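Local coordinates for protein cysteine protease-like VirA (Shigella flexneri, PDB 3EB8) that is a secreted virulence effector required for entry into epithelial cells and spread within and between them, though probably not as a protease, at residues Ile124-Tyr129 against His241-Ser246; Phe130-Thr135 against Ile342-Arg347; Lys157-Asn162 against Ile278-Ala283; Glu164-Leu169 against Ser203-Gln208. All blocks are in the same frame, centred on the assembly; numbering follows the deposited sequence.

Contact 1. Residues Ile124-Tyr129 against His241-Ser246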
loop_
_atom_site.group_PDB
_atom_site.type_symbol
_atom_site.label_atom_id
_atom_site.label_comp_id
_atom_site.label_asym_id
_atom_site.label_seq_id
_atom_site.Cartn_x
_atom_site.Cartn_y
_atom_site.Cartn_z
ATOM N N ILE A 124 -1.377 -7.306 -10.507
ATOM C CA ILE A 124 -0.912 -7.337 -11.882
ATOM C C ILE A 124 0.083 -8.482 -12.005
ATOM O O ILE A 124 1.135 -8.460 -11.369
ATOM C CB ILE A 124 -0.198 -6.014 -12.248
ATOM C CG1 ILE A 124 -1.091 -4.811 -11.916
ATOM C CG2 ILE A 124 0.204 -5.999 -13.694
ATOM C CD1 ILE A 124 -2.510 -4.957 -12.424
ATOM N N PRO A 125 -0.253 -9.512 -12.792
ATOM C CA PRO A 125 0.654 -10.662 -12.912
ATOM C C PRO A 125 2.029 -10.270 -13.463
ATOM O O PRO A 125 2.126 -9.615 -14.506
ATOM C CB PRO A 125 -0.073 -11.587 -13.898
ATOM C CG PRO A 125 -1.507 -11.198 -13.803
ATOM C CD PRO A 125 -1.502 -9.710 -13.544
ATOM N N ASN A 126 3.074 -10.675 -12.746
ATOM C CA ASN A 126 4.452 -10.344 -13.091
ATOM C C ASN A 126 5.268 -11.572 -13.465
ATOM O O ASN A 126 6.156 -11.983 -12.712
ATOM C CB ASN A 126 5.142 -9.638 -11.914
ATOM C CG ASN A 126 4.730 -8.179 -11.775
ATOM O OD1 ASN A 126 4.308 -7.548 -12.747
ATOM N ND2 ASN A 126 4.861 -7.633 -10.560
ATOM N N ASP A 127 4.970 -12.153 -14.622
ATOM C CA ASP A 127 5.719 -13.303 -15.121
ATOM C C ASP A 127 6.951 -12.793 -15.852
ATOM O O ASP A 127 8.023 -13.399 -15.803
ATOM C CB ASP A 127 4.862 -14.115 -16.092
ATOM C CG ASP A 127 3.386 -13.888 -15.886
ATOM O OD1 ASP A 127 2.957 -13.837 -14.715
ATOM O OD2 ASP A 127 2.656 -13.749 -16.892
ATOM N N ASP A 128 6.776 -11.672 -16.540
ATOM C CA ASP A 128 7.862 -11.036 -17.260
ATOM C C ASP A 128 8.427 -9.896 -16.426
ATOM O O ASP A 128 8.409 -8.738 -16.853
ATOM C CB ASP A 128 7.359 -10.510 -18.603
ATOM C CG ASP A 128 5.987 -9.850 -18.496
ATOM O OD1 ASP A 128 5.026 -10.390 -19.091
ATOM O OD2 ASP A 128 5.868 -8.804 -17.811
ATOM N N TYR A 129 8.922 -10.227 -15.235
ATOM C CA TYR A 129 9.465 -9.224 -14.324
ATOM C C TYR A 129 10.843 -8.782 -14.788
ATOM O O TYR A 129 11.583 -9.553 -15.385
ATOM C CB TYR A 129 9.531 -9.763 -12.895
ATOM C CG TYR A 129 10.339 -11.016 -12.791
ATOM C CD1 TYR A 129 11.726 -10.965 -12.652
ATOM C CD2 TYR A 129 9.729 -12.265 -12.860
ATOM C CE1 TYR A 129 12.485 -12.130 -12.571
ATOM C CE2 TYR A 129 10.479 -13.436 -12.780
ATOM C CZ TYR A 129 11.851 -13.357 -12.637
ATOM O OH TYR A 129 12.589 -14.509 -12.560
ATOM N N HIS A 241 7.333 0.493 -7.991
ATOM C CA HIS A 241 6.290 -0.362 -8.565
ATOM C C HIS A 241 6.525 -0.806 -10.004
ATOM O O HIS A 241 5.782 -1.639 -10.509
ATOM C CB HIS A 241 4.923 0.338 -8.520
ATOM C CG HIS A 241 4.880 1.631 -9.279
ATOM N ND1 HIS A 241 5.366 2.816 -8.761
ATOM C CD2 HIS A 241 4.436 1.928 -10.523
ATOM C CE1 HIS A 241 5.212 3.784 -9.644
ATOM N NE2 HIS A 241 4.645 3.271 -10.724
ATOM N N ILE A 242 7.490 -0.233 -10.696
ATOM C CA ILE A 242 7.673 -0.634 -12.085
ATOM C C ILE A 242 8.411 -1.968 -12.123
ATOM O O ILE A 242 9.630 -1.991 -12.136
ATOM C CB ILE A 242 8.440 0.424 -12.896
ATOM C CG1 ILE A 242 7.831 1.803 -12.680
ATOM C CG2 ILE A 242 8.399 0.086 -14.373
ATOM C CD1 ILE A 242 6.423 1.902 -13.161
ATOM N N THR A 243 7.676 -3.077 -12.122
ATOM C CA THR A 243 8.312 -4.381 -11.997
ATOM C C THR A 243 8.222 -5.216 -13.260
ATOM O O THR A 243 8.808 -6.292 -13.330
ATOM C CB THR A 243 7.730 -5.207 -10.816
ATOM O OG1 THR A 243 6.327 -5.397 -11.008
ATOM C CG2 THR A 243 7.977 -4.505 -9.491
ATOM N N SER A 244 7.486 -4.735 -14.257
ATOM C CA SER A 244 7.309 -5.520 -15.469
ATOM C C SER A 244 6.629 -4.743 -16.575
ATOM O O SER A 244 6.011 -3.703 -16.335
ATOM C CB SER A 244 6.481 -6.768 -15.164
ATOM O OG SER A 244 5.133 -6.414 -14.932
ATOM N N SER A 245 6.733 -5.277 -17.786
ATOM C CA SER A 245 6.030 -4.752 -18.945
ATOM C C SER A 245 4.528 -4.740 -18.673
ATOM O O SER A 245 3.819 -3.836 -19.123
ATOM C CB SER A 245 6.328 -5.623 -20.161
ATOM O OG SER A 245 7.690 -5.994 -20.168
ATOM N N SER A 246 4.056 -5.742 -17.926
ATOM C CA SER A 246 2.632 -5.886 -17.617
ATOM C C SER A 246 2.131 -4.741 -16.755
ATOM O O SER A 246 1.044 -4.218 -16.981
ATOM C CB SER A 246 2.354 -7.219 -16.930
ATOM O OG SER A 246 2.935 -8.277 -17.658
#

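Contact 2. Residues Phe130-Thr135 against Ile342-Arg347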
loop_
_atom_site.group_PDB
_atom_site.type_symbol
_atom_site.label_atom_id
_atom_site.label_comp_id
_atom_site.label_asym_id
_atom_site.label_seq_id
_atom_site.Cartn_x
_atom_site.Cartn_y
_atom_site.Cartn_z
ATOM N N PHE A 130 11.170 -7.529 -14.514
ATOM C CA PHE A 130 12.471 -6.975 -14.852
ATOM C C PHE A 130 13.554 -7.536 -13.950
ATOM O O PHE A 130 13.286 -7.893 -12.801
ATOM C CB PHE A 130 12.456 -5.453 -14.708
ATOM C CG PHE A 130 11.503 -4.765 -15.635
ATOM C CD1 PHE A 130 11.387 -5.165 -16.961
ATOM C CD2 PHE A 130 10.733 -3.701 -15.188
ATOM C CE1 PHE A 130 10.498 -4.523 -17.822
ATOM C CE2 PHE A 130 9.851 -3.046 -16.043
ATOM C CZ PHE A 130 9.730 -3.453 -17.357
ATOM N N HIS A 131 14.780 -7.603 -14.464
ATOM C CA HIS A 131 15.924 -7.977 -13.643
ATOM C C HIS A 131 16.388 -6.797 -12.807
ATOM O O HIS A 131 16.108 -5.646 -13.144
ATOM C CB HIS A 131 17.080 -8.454 -14.518
ATOM C CG HIS A 131 16.769 -9.687 -15.302
ATOM N ND1 HIS A 131 16.850 -9.737 -16.680
ATOM C CD2 HIS A 131 16.372 -10.919 -14.905
ATOM C CE1 HIS A 131 16.523 -10.949 -17.094
ATOM N NE2 HIS A 131 16.225 -11.685 -16.036
ATOM N N VAL A 132 17.100 -7.075 -11.722
ATOM C CA VAL A 132 17.773 -6.027 -10.966
ATOM C C VAL A 132 18.727 -5.276 -11.880
ATOM O O VAL A 132 19.479 -5.890 -12.645
ATOM C CB VAL A 132 18.586 -6.614 -9.806
ATOM C CG1 VAL A 132 19.293 -5.517 -9.033
ATOM C CG2 VAL A 132 17.681 -7.433 -8.877
ATOM N N LYS A 133 18.696 -3.953 -11.807
ATOM C CA LYS A 133 19.631 -3.122 -12.543
ATOM C C LYS A 133 20.442 -2.281 -11.561
ATOM O O LYS A 133 19.986 -2.003 -10.455
ATOM C CB LYS A 133 18.880 -2.231 -13.533
ATOM C CG LYS A 133 18.139 -3.003 -14.617
ATOM C CD LYS A 133 17.241 -2.075 -15.416
ATOM C CE LYS A 133 16.327 -2.851 -16.358
ATOM N NZ LYS A 133 15.266 -1.970 -16.941
ATOM N N ASP A 134 21.645 -1.894 -11.973
ATOM C CA ASP A 134 22.551 -1.108 -11.140
ATOM C C ASP A 134 21.939 0.211 -10.700
ATOM O O ASP A 134 22.449 0.853 -9.785
ATOM C CB ASP A 134 23.842 -0.799 -11.903
ATOM C CG ASP A 134 24.695 -2.014 -12.099
ATOM O OD1 ASP A 134 24.335 -3.072 -11.536
ATOM O OD2 ASP A 134 25.722 -1.916 -12.808
ATOM N N THR A 135 20.866 0.621 -11.368
ATOM C CA THR A 135 20.264 1.916 -11.108
ATOM C C THR A 135 19.115 1.833 -10.106
ATOM O O THR A 135 18.607 2.864 -9.666
ATOM C CB THR A 135 19.748 2.564 -12.410
ATOM O OG1 THR A 135 18.954 1.620 -13.138
ATOM C CG2 THR A 135 20.905 3.025 -13.293
ATOM N N ILE A 342 15.462 -6.372 -2.428
ATOM C CA ILE A 342 14.096 -6.213 -2.943
ATOM C C ILE A 342 14.049 -6.106 -4.468
ATOM O O ILE A 342 13.738 -5.043 -5.000
ATOM C CB ILE A 342 13.427 -4.932 -2.375
ATOM C CG1 ILE A 342 13.852 -4.702 -0.918
ATOM C CG2 ILE A 342 11.894 -5.014 -2.531
ATOM C CD1 ILE A 342 13.452 -3.366 -0.361
ATOM N N PRO A 343 14.391 -7.203 -5.171
ATOM C CA PRO A 343 14.347 -7.260 -6.635
ATOM C C PRO A 343 12.902 -7.225 -7.102
ATOM O O PRO A 343 12.047 -7.658 -6.344
ATOM C CB PRO A 343 14.931 -8.657 -6.939
ATOM C CG PRO A 343 14.653 -9.449 -5.696
ATOM C CD PRO A 343 14.962 -8.447 -4.614
ATOM N N PRO A 344 12.642 -6.744 -8.333
ATOM C CA PRO A 344 11.303 -6.738 -8.944
ATOM C C PRO A 344 10.501 -8.036 -8.727
ATOM O O PRO A 344 9.316 -7.970 -8.365
ATOM C CB PRO A 344 11.605 -6.543 -10.431
ATOM C CG PRO A 344 12.860 -5.753 -10.445
ATOM C CD PRO A 344 13.653 -6.149 -9.227
ATOM N N GLU A 345 11.139 -9.182 -8.940
ATOM C CA GLU A 345 10.496 -10.480 -8.786
ATOM C C GLU A 345 9.907 -10.716 -7.399
ATOM O O GLU A 345 8.968 -11.485 -7.249
ATOM C CB GLU A 345 11.474 -11.612 -9.130
ATOM C CG GLU A 345 12.908 -11.335 -8.699
ATOM C CD GLU A 345 13.931 -12.215 -9.413
ATOM O OE1 GLU A 345 13.921 -13.448 -9.189
ATOM O OE2 GLU A 345 14.753 -11.669 -10.189
ATOM N N SER A 346 10.459 -10.082 -6.376
ATOM C CA SER A 346 9.896 -10.274 -5.039
ATOM C C SER A 346 8.923 -9.185 -4.591
ATOM O O SER A 346 8.429 -9.217 -3.459
ATOM C CB SER A 346 10.992 -10.496 -3.994
ATOM O OG SER A 346 12.179 -9.833 -4.366
ATOM N N ARG A 347 8.632 -8.235 -5.475
ATOM C CA ARG A 347 7.625 -7.222 -5.164
ATOM C C ARG A 347 6.321 -7.607 -5.818
ATOM O O ARG A 347 6.302 -7.999 -6.980
ATOM C CB ARG A 347 8.014 -5.831 -5.662
ATOM C CG ARG A 347 9.346 -5.321 -5.227
ATOM C CD ARG A 347 9.662 -4.078 -5.985
ATOM N NE ARG A 347 11.087 -3.986 -6.198
ATOM C CZ ARG A 347 11.660 -3.239 -7.131
ATOM N NH1 ARG A 347 10.923 -2.493 -7.945
ATOM N NH2 ARG A 347 12.979 -3.237 -7.243
HETATM O O HOH W 1 16.879 -10.111 -11.326
#

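Contact 3. Residues Lys157-Asn162 against Ile278-Ala283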
loop_
_atom_site.group_PDB
_atom_site.type_symbol
_atom_site.label_atom_id
_atom_site.label_comp_id
_atom_site.label_asym_id
_atom_site.label_seq_id
_atom_site.Cartn_x
_atom_site.Cartn_y
_atom_site.Cartn_z
ATOM N N LYS A 157 0.929 8.488 5.602
ATOM C CA LYS A 157 0.860 7.877 6.923
ATOM C C LYS A 157 1.702 6.631 6.971
ATOM O O LYS A 157 1.725 5.854 6.027
ATOM C CB LYS A 157 -0.569 7.531 7.298
ATOM C CG LYS A 157 -1.414 8.743 7.622
ATOM C CD LYS A 157 -2.851 8.349 7.920
ATOM C CE LYS A 157 -3.669 9.560 8.331
ATOM N NZ LYS A 157 -5.120 9.297 8.128
ATOM N N ILE A 158 2.391 6.431 8.082
ATOM C CA ILE A 158 3.300 5.315 8.199
ATOM C C ILE A 158 2.996 4.553 9.466
ATOM O O ILE A 158 2.890 5.144 10.541
ATOM C CB ILE A 158 4.751 5.788 8.235
ATOM C CG1 ILE A 158 5.054 6.631 7.003
ATOM C CG2 ILE A 158 5.702 4.572 8.335
ATOM C CD1 ILE A 158 6.134 7.642 7.222
ATOM N N TYR A 159 2.869 3.238 9.336
ATOM C CA TYR A 159 2.527 2.380 10.465
ATOM C C TYR A 159 3.523 1.246 10.652
ATOM O O TYR A 159 3.966 0.641 9.686
ATOM C CB TYR A 159 1.150 1.759 10.269
ATOM C CG TYR A 159 0.067 2.742 10.010
ATOM C CD1 TYR A 159 -0.267 3.103 8.713
ATOM C CD2 TYR A 159 -0.638 3.323 11.061
ATOM C CE1 TYR A 159 -1.276 4.023 8.461
ATOM C CE2 TYR A 159 -1.654 4.246 10.823
ATOM C CZ TYR A 159 -1.975 4.588 9.519
ATOM O OH TYR A 159 -2.969 5.504 9.264
ATOM N N PHE A 160 3.883 0.964 11.895
ATOM C CA PHE A 160 4.457 -0.333 12.192
ATOM C C PHE A 160 3.450 -1.125 13.009
ATOM O O PHE A 160 3.001 -0.673 14.060
ATOM C CB PHE A 160 5.773 -0.219 12.947
ATOM C CG PHE A 160 6.349 -1.546 13.326
ATOM C CD1 PHE A 160 7.251 -2.184 12.505
ATOM C CD2 PHE A 160 5.971 -2.167 14.487
ATOM C CE1 PHE A 160 7.766 -3.413 12.853
ATOM C CE2 PHE A 160 6.483 -3.392 14.829
ATOM C CZ PHE A 160 7.378 -4.014 14.017
ATOM N N ASN A 161 3.086 -2.302 12.519
ATOM C CA ASN A 161 2.091 -3.130 13.194
ATOM C C ASN A 161 0.860 -2.365 13.661
ATOM O O ASN A 161 0.470 -2.443 14.817
ATOM C CB ASN A 161 2.724 -3.915 14.348
ATOM C CG ASN A 161 2.993 -5.367 13.980
ATOM O OD1 ASN A 161 2.059 -6.170 13.904
ATOM N ND2 ASN A 161 4.266 -5.710 13.735
ATOM N N ASN A 162 0.253 -1.618 12.751
ATOM C CA ASN A 162 -0.983 -0.903 13.050
ATOM C C ASN A 162 -0.818 0.238 14.038
ATOM O O ASN A 162 -1.783 0.669 14.666
ATOM C CB ASN A 162 -2.051 -1.873 13.546
ATOM C CG ASN A 162 -2.744 -2.590 12.414
ATOM O OD1 ASN A 162 -3.232 -1.958 11.475
ATOM N ND2 ASN A 162 -2.795 -3.919 12.493
ATOM N N ILE A 278 0.962 5.643 1.718
ATOM C CA ILE A 278 0.511 4.931 2.902
ATOM C C ILE A 278 1.370 3.680 3.068
ATOM O O ILE A 278 1.306 2.743 2.267
ATOM C CB ILE A 278 -0.999 4.562 2.880
ATOM C CG1 ILE A 278 -1.873 5.764 3.278
ATOM C CG2 ILE A 278 -1.293 3.492 3.930
ATOM C CD1 ILE A 278 -1.831 6.914 2.345
ATOM N N ILE A 279 2.169 3.682 4.125
ATOM C CA ILE A 279 3.174 2.661 4.347
ATOM C C ILE A 279 2.889 1.858 5.609
ATOM O O ILE A 279 2.866 2.394 6.704
ATOM C CB ILE A 279 4.571 3.310 4.428
ATOM C CG1 ILE A 279 4.926 3.896 3.057
ATOM C CG2 ILE A 279 5.618 2.289 4.892
ATOM C CD1 ILE A 279 6.019 4.950 3.101
ATOM N N LYS A 280 2.646 0.570 5.439
ATOM C CA LYS A 280 2.458 -0.318 6.580
ATOM C C LYS A 280 3.617 -1.305 6.659
ATOM O O LYS A 280 3.946 -1.954 5.669
ATOM C CB LYS A 280 1.122 -1.055 6.497
ATOM C CG LYS A 280 -0.081 -0.136 6.666
ATOM C CD LYS A 280 -1.128 -0.750 7.595
ATOM C CE LYS A 280 -2.061 0.323 8.165
ATOM N NZ LYS A 280 -2.939 -0.153 9.278
ATOM N N ILE A 281 4.247 -1.386 7.831
ATOM C CA ILE A 281 5.394 -2.251 8.045
ATOM C C ILE A 281 5.103 -3.139 9.228
ATOM O O ILE A 281 4.634 -2.654 10.264
ATOM C CB ILE A 281 6.701 -1.438 8.325
ATOM C CG1 ILE A 281 7.027 -0.523 7.152
ATOM C CG2 ILE A 281 7.871 -2.375 8.570
ATOM C CD1 ILE A 281 8.008 0.565 7.445
ATOM N N ASN A 282 5.384 -4.435 9.061
ATOM C CA ASN A 282 5.249 -5.427 10.110
ATOM C C ASN A 282 6.495 -6.307 10.193
ATOM O O ASN A 282 7.163 -6.541 9.192
ATOM C CB ASN A 282 4.013 -6.289 9.870
ATOM C CG ASN A 282 2.728 -5.494 10.008
ATOM O OD1 ASN A 282 2.327 -5.145 11.114
ATOM N ND2 ASN A 282 2.083 -5.190 8.884
ATOM N N ALA A 283 6.815 -6.778 11.391
ATOM C CA ALA A 283 7.940 -7.668 11.567
ATOM C C ALA A 283 7.458 -9.046 11.158
ATOM O O ALA A 283 6.275 -9.308 11.239
ATOM C CB ALA A 283 8.383 -7.655 13.015
HETATM O O HOH W 2 1.715 -1.686 10.320
#

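Contact 4. Residues Glu164-Leu169 against Ser203-Gln208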
loop_
_atom_site.group_PDB
_atom_site.type_symbol
_atom_site.label_atom_id
_atom_site.label_comp_id
_atom_site.label_asym_id
_atom_site.label_seq_id
_atom_site.Cartn_x
_atom_site.Cartn_y
_atom_site.Cartn_z
ATOM N N GLU A 164 0.427 4.110 14.205
ATOM C CA GLU A 164 0.899 5.275 13.474
ATOM C C GLU A 164 2.202 5.803 14.072
ATOM O O GLU A 164 2.271 6.141 15.253
ATOM C CB GLU A 164 -0.150 6.382 13.386
ATOM C CG GLU A 164 0.387 7.642 12.714
ATOM C CD GLU A 164 -0.692 8.542 12.119
ATOM O OE1 GLU A 164 -0.351 9.363 11.240
ATOM O OE2 GLU A 164 -1.870 8.435 12.520
ATOM N N ILE A 165 3.241 5.829 13.256
ATOM C CA ILE A 165 4.469 6.491 13.625
ATOM C C ILE A 165 4.332 7.974 13.290
ATOM O O ILE A 165 4.157 8.360 12.132
ATOM C CB ILE A 165 5.676 5.901 12.881
ATOM C CG1 ILE A 165 5.784 4.405 13.160
ATOM C CG2 ILE A 165 6.958 6.632 13.276
ATOM C CD1 ILE A 165 7.025 3.760 12.604
ATOM N N PRO A 166 4.399 8.819 14.313
ATOM C CA PRO A 166 4.201 10.248 14.080
ATOM C C PRO A 166 5.184 10.756 13.031
ATOM O O PRO A 166 6.369 10.426 13.094
ATOM C CB PRO A 166 4.510 10.865 15.446
ATOM C CG PRO A 166 4.250 9.761 16.423
ATOM C CD PRO A 166 4.605 8.489 15.733
ATOM N N LEU A 167 4.692 11.556 12.089
ATOM C CA LEU A 167 5.496 12.072 10.987
ATOM C C LEU A 167 6.688 12.908 11.436
ATOM O O LEU A 167 7.757 12.857 10.824
ATOM C CB LEU A 167 4.622 12.864 10.007
ATOM C CG LEU A 167 3.841 11.998 9.013
ATOM C CD1 LEU A 167 2.715 12.789 8.340
ATOM C CD2 LEU A 167 4.767 11.377 7.968
ATOM N N LYS A 168 6.507 13.683 12.496
ATOM C CA LYS A 168 7.596 14.497 13.019
ATOM C C LYS A 168 8.754 13.592 13.472
ATOM O O LYS A 168 9.931 13.946 13.342
ATOM C CB LYS A 168 7.092 15.387 14.165
ATOM C CG LYS A 168 8.176 16.148 14.920
ATOM C CD LYS A 168 8.817 17.229 14.056
ATOM C CE LYS A 168 9.662 18.186 14.896
ATOM N NZ LYS A 168 10.527 17.457 15.870
ATOM N N LEU A 169 8.408 12.426 14.003
ATOM C CA LEU A 169 9.390 11.454 14.452
ATOM C C LEU A 169 10.104 10.838 13.265
ATOM O O LEU A 169 11.299 10.554 13.335
ATOM C CB LEU A 169 8.719 10.350 15.262
ATOM C CG LEU A 169 9.599 9.162 15.623
ATOM C CD1 LEU A 169 10.882 9.633 16.303
ATOM C CD2 LEU A 169 8.830 8.204 16.519
ATOM N N SER A 203 11.782 12.930 22.502
ATOM C CA SER A 203 11.278 14.231 22.056
ATOM C C SER A 203 9.848 14.123 21.528
ATOM O O SER A 203 9.057 15.046 21.678
ATOM C CB SER A 203 12.175 14.829 20.958
ATOM O OG SER A 203 13.332 15.458 21.490
ATOM N N ASN A 204 9.527 12.993 20.904
ATOM C CA ASN A 204 8.248 12.835 20.201
ATOM C C ASN A 204 7.208 12.021 20.943
ATOM O O ASN A 204 6.099 11.838 20.446
ATOM C CB ASN A 204 8.451 12.222 18.808
ATOM C CG ASN A 204 8.947 13.231 17.801
ATOM O OD1 ASN A 204 8.193 14.102 17.360
ATOM N ND2 ASN A 204 10.227 13.136 17.446
ATOM N N PHE A 205 7.578 11.525 22.115
ATOM C CA PHE A 205 6.657 10.775 22.962
ATOM C C PHE A 205 6.736 11.258 24.416
ATOM O O PHE A 205 7.410 10.651 25.246
ATOM C CB PHE A 205 6.948 9.274 22.881
ATOM C CG PHE A 205 6.465 8.622 21.610
ATOM C CD1 PHE A 205 7.339 7.896 20.810
ATOM C CD2 PHE A 205 5.145 8.719 21.220
ATOM C CE1 PHE A 205 6.900 7.280 19.638
ATOM C CE2 PHE A 205 4.700 8.110 20.050
ATOM C CZ PHE A 205 5.581 7.393 19.260
ATOM N N PRO A 206 6.039 12.362 24.723
ATOM C CA PRO A 206 6.009 12.944 26.071
ATOM C C PRO A 206 5.164 12.116 27.040
ATOM O O PRO A 206 5.550 11.927 28.197
ATOM C CB PRO A 206 5.342 14.312 25.857
ATOM C CG PRO A 206 5.213 14.488 24.366
ATOM C CD PRO A 206 5.203 13.117 23.779
ATOM N N GLN A 207 4.024 11.628 26.556
ATOM C CA GLN A 207 3.078 10.857 27.368
ATOM C C GLN A 207 3.728 9.677 28.109
ATOM O O GLN A 207 4.600 8.992 27.575
ATOM C CB GLN A 207 1.922 10.358 26.499
ATOM C CG GLN A 207 1.559 11.263 25.312
ATOM C CD GLN A 207 2.400 10.998 24.059
ATOM O OE1 GLN A 207 2.009 11.362 22.946
ATOM N NE2 GLN A 207 3.552 10.362 24.240
ATOM N N GLN A 208 3.287 9.438 29.339
ATOM C CA GLN A 208 3.924 8.447 30.198
ATOM C C GLN A 208 3.105 7.155 30.341
ATOM O O GLN A 208 3.510 6.232 31.048
ATOM C CB GLN A 208 4.197 9.059 31.571
ATOM C CG GLN A 208 5.530 8.655 32.183
ATOM C CD GLN A 208 6.713 9.370 31.548
ATOM O OE1 GLN A 208 6.544 10.343 30.810
ATOM N NE2 GLN A 208 7.917 8.890 31.833
#

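Contact 1. Residues Ile124-Tyr129 against His241-Ser246
Ser244 OG gives its proton to Asn126 OD1 across 2.6 Å and accepts the backbone N-H of Val247. The second bond makes Ser244 the N-cap of helix 245-265. The loop of residues 124-129 is therefore tied to the start of that helix, and the helix start lies in the region assigned to tubulin binding. The hydroxyl does not use a lone pair in the amide plane of Asn126. It sits above that plane, 37° out of it. Ser244 holds its OG between its own backbone N and carbonyl carbon (chi1 72°), and from there one hydroxyl serves both the helix and the loop. On the nitrogen side of the same amide, Asn126 ND2 lies 2.7 Å from Thr243 OG1, the two side chains crossing at about a right angle. One flat group thus meets two successive residues.

Asp128 reaches the first turn of the helix. Its OD2 accepts from Ser246 OG at 3.0 Å through the syn lone pair, on the side of the other oxygen. The same OD2 is 3.4 Å from Ser244 CB. A negative charge beside a helix N terminus is probably favourable.

Ile124 covers the apolar side. Its CG2 touches Ser246 C at 3.8 Å, and the side chain also packs on Val247, Ile250 and Phe351, which joins the helix to strand 348-356. Pro125 O approaches Ser246 CB at 3.4 Å. At the far end of the loop the Tyr129 side chain leads away, and its backbone makes the contact: Tyr129 CA makes a bent CA-H...O contact with Thr243 O, 3.2 Å away.

Contact 2. Residues Phe130-Thr135 against Ile342-Arg347
Phe130 to Val132 run extended past Pro344 and Pro343 in the reverse order, with CA atoms 5.7 Å apart at Val132 and Pro343. The second segment is a loop with a short 3-10 turn at residues 344-346, between helix 335-341 and strand 348-356. Backbone bonds from Ser346 N to Pro343 O and from Arg347 N to Pro344 O hold the turn.

The two prolines present their rings to the passing chain. Pro344 CG comes within 3.2 Å of Phe130 O, and its CB is equally close. Val132 lays CG2 on the next ring, 3.6 Å from Pro343 CB. Val132 CG1 is anti to the backbone N (chi1 179°), and CG2, beside that N, is the methyl that meets Pro343. The Phe130 ring leads away to Ile242, and to Ser245 and Glu248 at the start of helix 245-265.

One water adds a polar link at the surface. It accepts from Val132 N at 3.1 Å and donates to Glu345 OE2 at 2.9 Å. It also lies at the edge of the His131 ring, in its plane.

Behind the prolines, Arg347 closes its own segment. The guanidinium passes over Pro344 N with one face. NH1 bonds to Leu240 O, while NE and NH2 grip Ile342 O side-on. This buried grip ties the two ends of the segment together. Ile342 O lies almost exactly in the guanidinium plane. The two donors reach it differently: Arg347 NH2, at 3.0 Å, lies in the carbonyl plane, while Arg347 NE stands 46° above it.

Contact 3. Residues Lys157-Asn162 against Ile278-Ala283
Lys280 lays its chain across the Tyr159 ring and sets its ammonium over one face. NZ is 4.3 Å from the ring centroid and 15° off the normal, a cation-pi contact. A bend at chi2 (-136°) carries the chain over the ring, where Lys280 CE reaches Tyr159 CD1 at 3.4 Å. Beyond the ring, NZ makes a weak bond to Asn162 OD1.

Tyr159 and Lys280 are paired on two parallel strands of the mixed sheet, 157-160 and 274-283. The sheet's other side is apolar. Ile158 and Ile279 lie side by side and point the same way, CG2 to CG2 at 4.1 Å. Phe160 crosses Ile281 at about a right angle. Its CG is anti to the backbone N (chi1 177°), which swings the ring along the strand until Phe160 CZ is 3.9 Å from Ala283 CB. Phe228 of helix 226-234 covers Phe160 and Ile281 there.

Between the strands, Ile279 N bonds to Lys157 O and Tyr159 N to Ile279 O, both nearly straight. Ile281 N reaches Tyr159 O, and Asn161 N returns to Ile281 O at 2.8 Å. Where the first strand turns away, a water accepts from Asn162 N and donates to Ile281 O at 3.1 Å.

Contact 4. Residues Glu164-Leu169 against Ser203-Gln208
Asn204 lies against the first turn of helix 167-176, with its side chain directed at Leu169 and Lys168. Its CB is 4.0 Å from Leu169 CB. One atom further on, Asn204 CG meets Leu169 CA and CB, both at 3.8 Å. There the amide divides. OD1 lies 3.2 Å from Lys168 CG, and the two side chains cross at about a right angle. ND2 lies 3.5 Å from Leu169 CA and also nears Leu169 CD1. It bonds to Asp172 OD2, further along helix 167-176, and to Ile200 O in its own helix 194-204. Here helix 194-204 and the loop that follows it meet the start of helix 167-176. Residues 203-208 belong to the region assigned to tubulin binding.

Pro166 is the N-cap residue of helix 167-176 and turns its ring to Phe205. The two side chains cross at about a right angle, with Pro166 CD 3.8 Å from Phe205 CZ. Leu169 adds its other methyl, CD2, at 3.8 Å from Phe205 CE1. Leu169 holds CG anti to its backbone N (chi1 172°), and its two methyls divide the work: CD1 goes to the amide, CD2 to the ring. Phe205 is also covered by Phe219 and Lys216 of helix 210-221.

Lys168 bends at chi2 and chi4, and its NZ reaches Asp172. Across the two segments the touching is largely carbon against carbon and amide, while Asp172, salt-bridged to Lys168 of its own helix, gives a polar tie to Asn204 of helix 194-204.

How the contacts relate
From the N terminus, the chain first passes residues 124-129 and 130-135, in the loop before helix 140-149. Contact 4 is the first to close, when residues 203-208 return to the start of helix 167-176. It is nested inside each of the other three loops. Contact 1 closes next, at helix 245-265, followed by contact 3 at strand 274-283; these two cross. Contact 2 closes last, before strand 348-356. It encloses contact 3 and crosses contact 1. Contacts 1 and 2 touch through Thr243 and Phe130, joining one loop to helix 245-265 and the loop 342-347. Contacts 3 and 4 touch through Ile158 and Ile165, joining the sheet to the helices.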